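Local coordinates for uncharacterized protein A6V7T0 (Pseudomonas aeruginosa, PDB 3K12) that is of unknown function but belongs to the YjgF-like (endoribonuclease L-PSP) family of small trimeric alpha/beta proteins, at residues Q78-W83 against P90-S95; R70-G75 against R103-M108. One frame throughout, in Å; residues are numbered along the deposited sequence.

In the fold
From the N terminus, three antiparallel strands and helix 35-52 lead into strand 60-67, and the chain then enters the 3-10 turn and helix 73-83 that serve both contacts. Interaction 1 closes a short loop of six residues between the end of that helix and strand 91-96, within the beta-alpha-beta unit 60-67, 73-83, 91-96. Interaction 2 closes a wider one: the turn before the same helix meets the residue leading into strand 106-113, so interaction 1 is nested inside it. Both contacts reach the same sheet, their centres about 11 Å apart, and Y73, next to D72 in the chain, packs on R92 and C94 of interaction 1.

Interaction 1 of 2, residues Q78-W83 against P90-S95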
# COMPACT_ATOMS: atom_id res chain seq x y z
N GLN D 78 -10.65 2.66 -18.29
CA GLN D 78 -10.62 2.41 -19.74
C GLN D 78 -9.24 1.92 -20.16
O GLN D 78 -9.11 0.88 -20.83
CB GLN D 78 -11.00 3.70 -20.49
CG GLN D 78 -10.94 3.66 -22.02
CD GLN D 78 -10.95 5.08 -22.61
OE1 GLN D 78 -10.38 5.33 -23.68
NE2 GLN D 78 -11.57 6.01 -21.91
N VAL D 79 -8.20 2.63 -19.73
CA VAL D 79 -6.83 2.21 -20.06
C VAL D 79 -6.45 0.91 -19.34
O VAL D 79 -5.87 0.00 -19.94
CB VAL D 79 -5.82 3.34 -19.76
CG1 VAL D 79 -4.40 2.90 -20.03
CG2 VAL D 79 -6.18 4.58 -20.57
N TRP D 80 -6.74 0.85 -18.03
CA TRP D 80 -6.47 -0.35 -17.25
C TRP D 80 -7.00 -1.62 -17.94
O TRP D 80 -6.31 -2.62 -18.06
CB TRP D 80 -7.08 -0.19 -15.84
CG TRP D 80 -6.76 -1.32 -14.91
CD1 TRP D 80 -7.44 -2.48 -14.76
CD2 TRP D 80 -5.64 -1.39 -14.00
NE1 TRP D 80 -6.84 -3.29 -13.82
CE2 TRP D 80 -5.73 -2.64 -13.34
CE3 TRP D 80 -4.58 -0.53 -13.69
CZ2 TRP D 80 -4.80 -3.05 -12.35
CZ3 TRP D 80 -3.66 -0.93 -12.71
CH2 TRP D 80 -3.77 -2.18 -12.06
N ASP D 81 -8.25 -1.53 -18.42
CA ASP D 81 -8.91 -2.66 -19.06
C ASP D 81 -8.33 -3.01 -20.44
O ASP D 81 -8.52 -4.14 -20.94
CB ASP D 81 -10.42 -2.39 -19.17
CG ASP D 81 -11.12 -2.37 -17.82
OD1 ASP D 81 -10.55 -2.84 -16.81
OD2 ASP D 81 -12.27 -1.87 -17.78
N GLN D 82 -7.59 -2.09 -21.02
CA GLN D 82 -6.93 -2.31 -22.32
C GLN D 82 -5.50 -2.76 -22.21
O GLN D 82 -4.88 -3.02 -23.21
CB GLN D 82 -6.94 -1.01 -23.15
CG GLN D 82 -8.29 -0.69 -23.71
CD GLN D 82 -8.41 0.71 -24.27
OE1 GLN D 82 -7.41 1.41 -24.52
NE2 GLN D 82 -9.65 1.13 -24.48
N TRP D 83 -4.97 -2.84 -20.99
CA TRP D 83 -3.53 -2.96 -20.80
C TRP D 83 -3.03 -4.37 -20.51
O TRP D 83 -1.99 -4.79 -21.01
CB TRP D 83 -3.11 -2.02 -19.65
CG TRP D 83 -1.61 -1.88 -19.56
CD1 TRP D 83 -0.79 -2.52 -18.69
CD2 TRP D 83 -0.79 -1.02 -20.34
NE1 TRP D 83 0.52 -2.15 -18.91
CE2 TRP D 83 0.55 -1.22 -19.92
CE3 TRP D 83 -1.04 -0.11 -21.36
CZ2 TRP D 83 1.64 -0.53 -20.49
CZ3 TRP D 83 0.04 0.59 -21.91
CH2 TRP D 83 1.34 0.38 -21.47
N PRO D 90 -3.27 -7.31 -12.10
CA PRO D 90 -2.97 -7.44 -10.68
C PRO D 90 -4.12 -7.01 -9.79
O PRO D 90 -5.05 -6.30 -10.24
CB PRO D 90 -1.83 -6.45 -10.49
CG PRO D 90 -2.11 -5.35 -11.55
CD PRO D 90 -2.59 -6.17 -12.74
N THR D 91 -4.03 -7.40 -8.52
CA THR D 91 -4.95 -6.84 -7.52
C THR D 91 -4.73 -5.34 -7.43
O THR D 91 -3.62 -4.86 -7.66
CB THR D 91 -4.78 -7.50 -6.14
OG1 THR D 91 -3.54 -7.07 -5.53
CG2 THR D 91 -4.84 -9.01 -6.25
N ARG D 92 -5.77 -4.60 -7.09
CA ARG D 92 -5.69 -3.15 -7.05
C ARG D 92 -6.57 -2.60 -5.95
O ARG D 92 -7.52 -3.25 -5.50
CB ARG D 92 -5.98 -2.52 -8.42
CG ARG D 92 -7.16 -3.08 -9.17
CD ARG D 92 -7.54 -2.21 -10.36
NE ARG D 92 -8.43 -1.11 -10.01
CZ ARG D 92 -8.85 -0.21 -10.90
NH1 ARG D 92 -8.44 -0.28 -12.17
NH2 ARG D 92 -9.65 0.78 -10.52
N ALA D 93 -6.27 -1.39 -5.54
CA ALA D 93 -7.13 -0.65 -4.62
C ALA D 93 -7.03 0.81 -4.99
O ALA D 93 -5.93 1.37 -4.99
CB ALA D 93 -6.73 -0.89 -3.17
N CYS D 94 -8.16 1.41 -5.31
CA CYS D 94 -8.18 2.78 -5.83
C CYS D 94 -9.00 3.63 -4.90
O CYS D 94 -10.10 3.22 -4.53
CB CYS D 94 -8.83 2.79 -7.21
SG CYS D 94 -8.98 4.47 -7.97
N SER D 95 -8.46 4.78 -4.53
CA SER D 95 -9.21 5.77 -3.75
C SER D 95 -8.82 7.18 -4.20
O SER D 95 -7.86 7.36 -4.97
CB SER D 95 -8.97 5.54 -2.26
OG SER D 95 -7.62 5.84 -1.90
O HOH W 1 -7.27 -5.63 -11.83
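W80 extends from helix 73-83 toward the sheet, where R92 lies over one face of its indole and P90 meets the far end of the ring. The main interaction is cation-pi. R92 CZ stands 4.5 Å from the centroid of the five-membered ring of W80 and almost exactly on its normal, 2° away. The guanidinium is not stacked flat: its plane is 87° from that of the indole, and it presents an edge, with NH1 lowest, 3.4 Å from W80 CG. With CG of R92 set between its backbone N and carbonyl carbon, the chain runs over the ring, and the bend at chi3 (-85°) brings the head above the pyrrole part. R92 CD meanwhile lies against the CE2-CZ2 side of the indole, 3.5 Å from W80 CE2.

P90 adds apolar packing at the far end of the indole, its CG 3.6 Å from W80 CH2. W80 and P90 both pack on V63 of strand 60-67, so the contact lies between helix and sheet of this beta-alpha-beta unit.

The polar contact goes through water. A water in the indole plane accepts from W80 NE1 at 3.1 Å and donates to P90 O at 2.8 Å, giving the buried indole N-H a partner and probably restraining the rotation of the ring.

N77 OD1 accepts a hydrogen bond from R92 NH2, which would help to hold the guanidinium edge-on. The cation of R92 thus meets a pi face and an amide oxygen, while D81 OD1 is 5.7 Å from R92 NH1, so any help from that carboxylate would be long-range.

Interaction 2 of 2, residues R70-G75 against R103-M108; sequences REDYAG and RWRVEM
D72 OD2 is gripped twice, by R105 NH1 at 2.9 Å and by a water at 2.8 Å. The arginine bond is a salt bridge, bent modestly to 158° at the hydrogen. It uses the syn lone pair of D72 OD2, and the oxygen sits close to the guanidinium plane, at its edge. Carboxylate and guanidinium are nevertheless turned 64° against each other, and a single nitrogen of R105 makes the bond to a single oxygen of D72. The R105 chain is extended from CG to NE and crosses the aspartate at about a right angle, and R105 CD lies 3.4 Å from D72 OD2.

The pair joins the 3-10 turn preceding helix 73-83 to the residues leading into strand 106-113, a neighbour of strand 60-67 in the sheet of this YjgF-like fold. D72 is buried and packs against I35 and L67, so the arginine and the water probably stabilise its carboxylate form.

The water that donates to D72 OD2 also donates to R105 O at 2.7 Å, adding a backbone link to the side-chain one. On the other side of the arginine head, R105 NE makes a weak hydrogen bond to G33 O.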
# COMPACT_ATOMS: atom_id res chain seq x y z
N ARG D 70 -12.50 12.45 -9.08
CA ARG D 70 -13.55 11.46 -9.28
C ARG D 70 -13.97 11.29 -10.74
O ARG D 70 -14.20 10.16 -11.20
CB ARG D 70 -14.77 11.85 -8.45
CG ARG D 70 -15.94 10.92 -8.67
CD ARG D 70 -17.06 11.25 -7.71
NE ARG D 70 -16.71 10.87 -6.34
CZ ARG D 70 -16.69 9.61 -5.90
NH1 ARG D 70 -16.98 8.61 -6.73
NH2 ARG D 70 -16.37 9.37 -4.64
N GLU D 71 -14.07 12.41 -11.47
CA GLU D 71 -14.52 12.38 -12.86
C GLU D 71 -13.55 11.65 -13.79
O GLU D 71 -13.89 11.37 -14.94
CB GLU D 71 -14.84 13.78 -13.39
CG GLU D 71 -13.69 14.75 -13.47
CD GLU D 71 -13.48 15.58 -12.20
OE1 GLU D 71 -13.96 15.21 -11.09
OE2 GLU D 71 -12.78 16.61 -12.33
N ASP D 72 -12.33 11.36 -13.30
CA ASP D 72 -11.32 10.65 -14.08
C ASP D 72 -11.34 9.13 -13.89
O ASP D 72 -10.56 8.40 -14.52
CB ASP D 72 -9.93 11.18 -13.71
CG ASP D 72 -9.60 12.51 -14.38
OD1 ASP D 72 -10.35 12.91 -15.32
OD2 ASP D 72 -8.60 13.14 -14.00
N TYR D 73 -12.22 8.64 -13.03
CA TYR D 73 -12.24 7.22 -12.70
C TYR D 73 -12.52 6.34 -13.93
O TYR D 73 -11.82 5.33 -14.19
CB TYR D 73 -13.24 6.97 -11.57
CG TYR D 73 -13.34 5.54 -11.09
CD1 TYR D 73 -12.27 4.92 -10.42
CD2 TYR D 73 -14.54 4.82 -11.26
CE1 TYR D 73 -12.38 3.60 -9.95
CE2 TYR D 73 -14.65 3.52 -10.81
CZ TYR D 73 -13.58 2.91 -10.14
OH TYR D 73 -13.74 1.62 -9.71
N ALA D 74 -13.53 6.70 -14.72
CA ALA D 74 -13.83 5.92 -15.92
C ALA D 74 -12.67 5.88 -16.91
O ALA D 74 -12.40 4.81 -17.49
CB ALA D 74 -15.10 6.46 -16.58
N GLY D 75 -11.97 7.00 -17.10
CA GLY D 75 -10.81 7.05 -18.00
C GLY D 75 -9.64 6.20 -17.53
O GLY D 75 -9.00 5.51 -18.33
N ARG D 103 -0.95 18.91 -10.91
CA ARG D 103 -1.10 18.49 -12.30
C ARG D 103 -1.26 16.97 -12.45
O ARG D 103 -1.75 16.51 -13.46
CB ARG D 103 0.10 18.92 -13.16
CG ARG D 103 0.26 20.43 -13.37
CD ARG D 103 1.61 20.75 -14.06
NE ARG D 103 2.75 20.20 -13.32
CZ ARG D 103 3.96 19.96 -13.81
NH1 ARG D 103 4.24 20.21 -15.09
NH2 ARG D 103 4.89 19.45 -13.02
N TRP D 104 -0.83 16.20 -11.44
CA TRP D 104 -0.90 14.75 -11.50
C TRP D 104 -2.33 14.29 -11.31
O TRP D 104 -2.97 14.68 -10.33
CB TRP D 104 -0.07 14.16 -10.37
CG TRP D 104 1.40 14.46 -10.48
CD1 TRP D 104 2.10 14.86 -11.59
CD2 TRP D 104 2.36 14.35 -9.43
NE1 TRP D 104 3.43 15.02 -11.29
CE2 TRP D 104 3.62 14.70 -9.97
CE3 TRP D 104 2.29 13.97 -8.09
CZ2 TRP D 104 4.79 14.69 -9.20
CZ3 TRP D 104 3.46 13.98 -7.32
CH2 TRP D 104 4.68 14.34 -7.88
N ARG D 105 -2.84 13.46 -12.22
CA ARG D 105 -4.22 13.00 -12.12
C ARG D 105 -4.25 11.64 -11.43
O ARG D 105 -5.32 11.21 -10.97
CB ARG D 105 -4.88 12.90 -13.51
CG ARG D 105 -5.11 14.26 -14.16
CD ARG D 105 -5.73 14.15 -15.55
NE ARG D 105 -5.99 15.51 -16.05
CZ ARG D 105 -7.05 16.25 -15.75
NH1 ARG D 105 -8.03 15.78 -14.98
NH2 ARG D 105 -7.15 17.49 -16.23
N VAL D 106 -3.10 10.97 -11.36
CA VAL D 106 -3.06 9.63 -10.79
C VAL D 106 -1.62 9.28 -10.41
O VAL D 106 -0.65 9.77 -11.00
CB VAL D 106 -3.65 8.57 -11.78
CG1 VAL D 106 -2.83 8.46 -13.07
CG2 VAL D 106 -3.82 7.20 -11.09
N GLU D 107 -1.50 8.43 -9.40
CA GLU D 107 -0.21 7.92 -8.97
C GLU D 107 -0.40 6.46 -8.63
O GLU D 107 -1.42 6.09 -8.03
CB GLU D 107 0.28 8.70 -7.76
CG GLU D 107 1.64 8.19 -7.23
CD GLU D 107 2.33 9.15 -6.25
OE1 GLU D 107 3.40 8.76 -5.69
OE2 GLU D 107 1.85 10.28 -6.04
N MSE D 108 0.55 5.62 -9.03
CA MSE D 108 0.47 4.16 -8.77
C MSE D 108 1.68 3.70 -8.00
O MSE D 108 2.80 4.21 -8.20
CB MSE D 108 0.42 3.40 -10.07
CG MSE D 108 -0.91 3.63 -10.78
SE MSE D 108 -1.07 2.50 -12.34
CE MSE D 108 -2.69 3.23 -13.10
O HOH W 2 -7.68 12.42 -11.43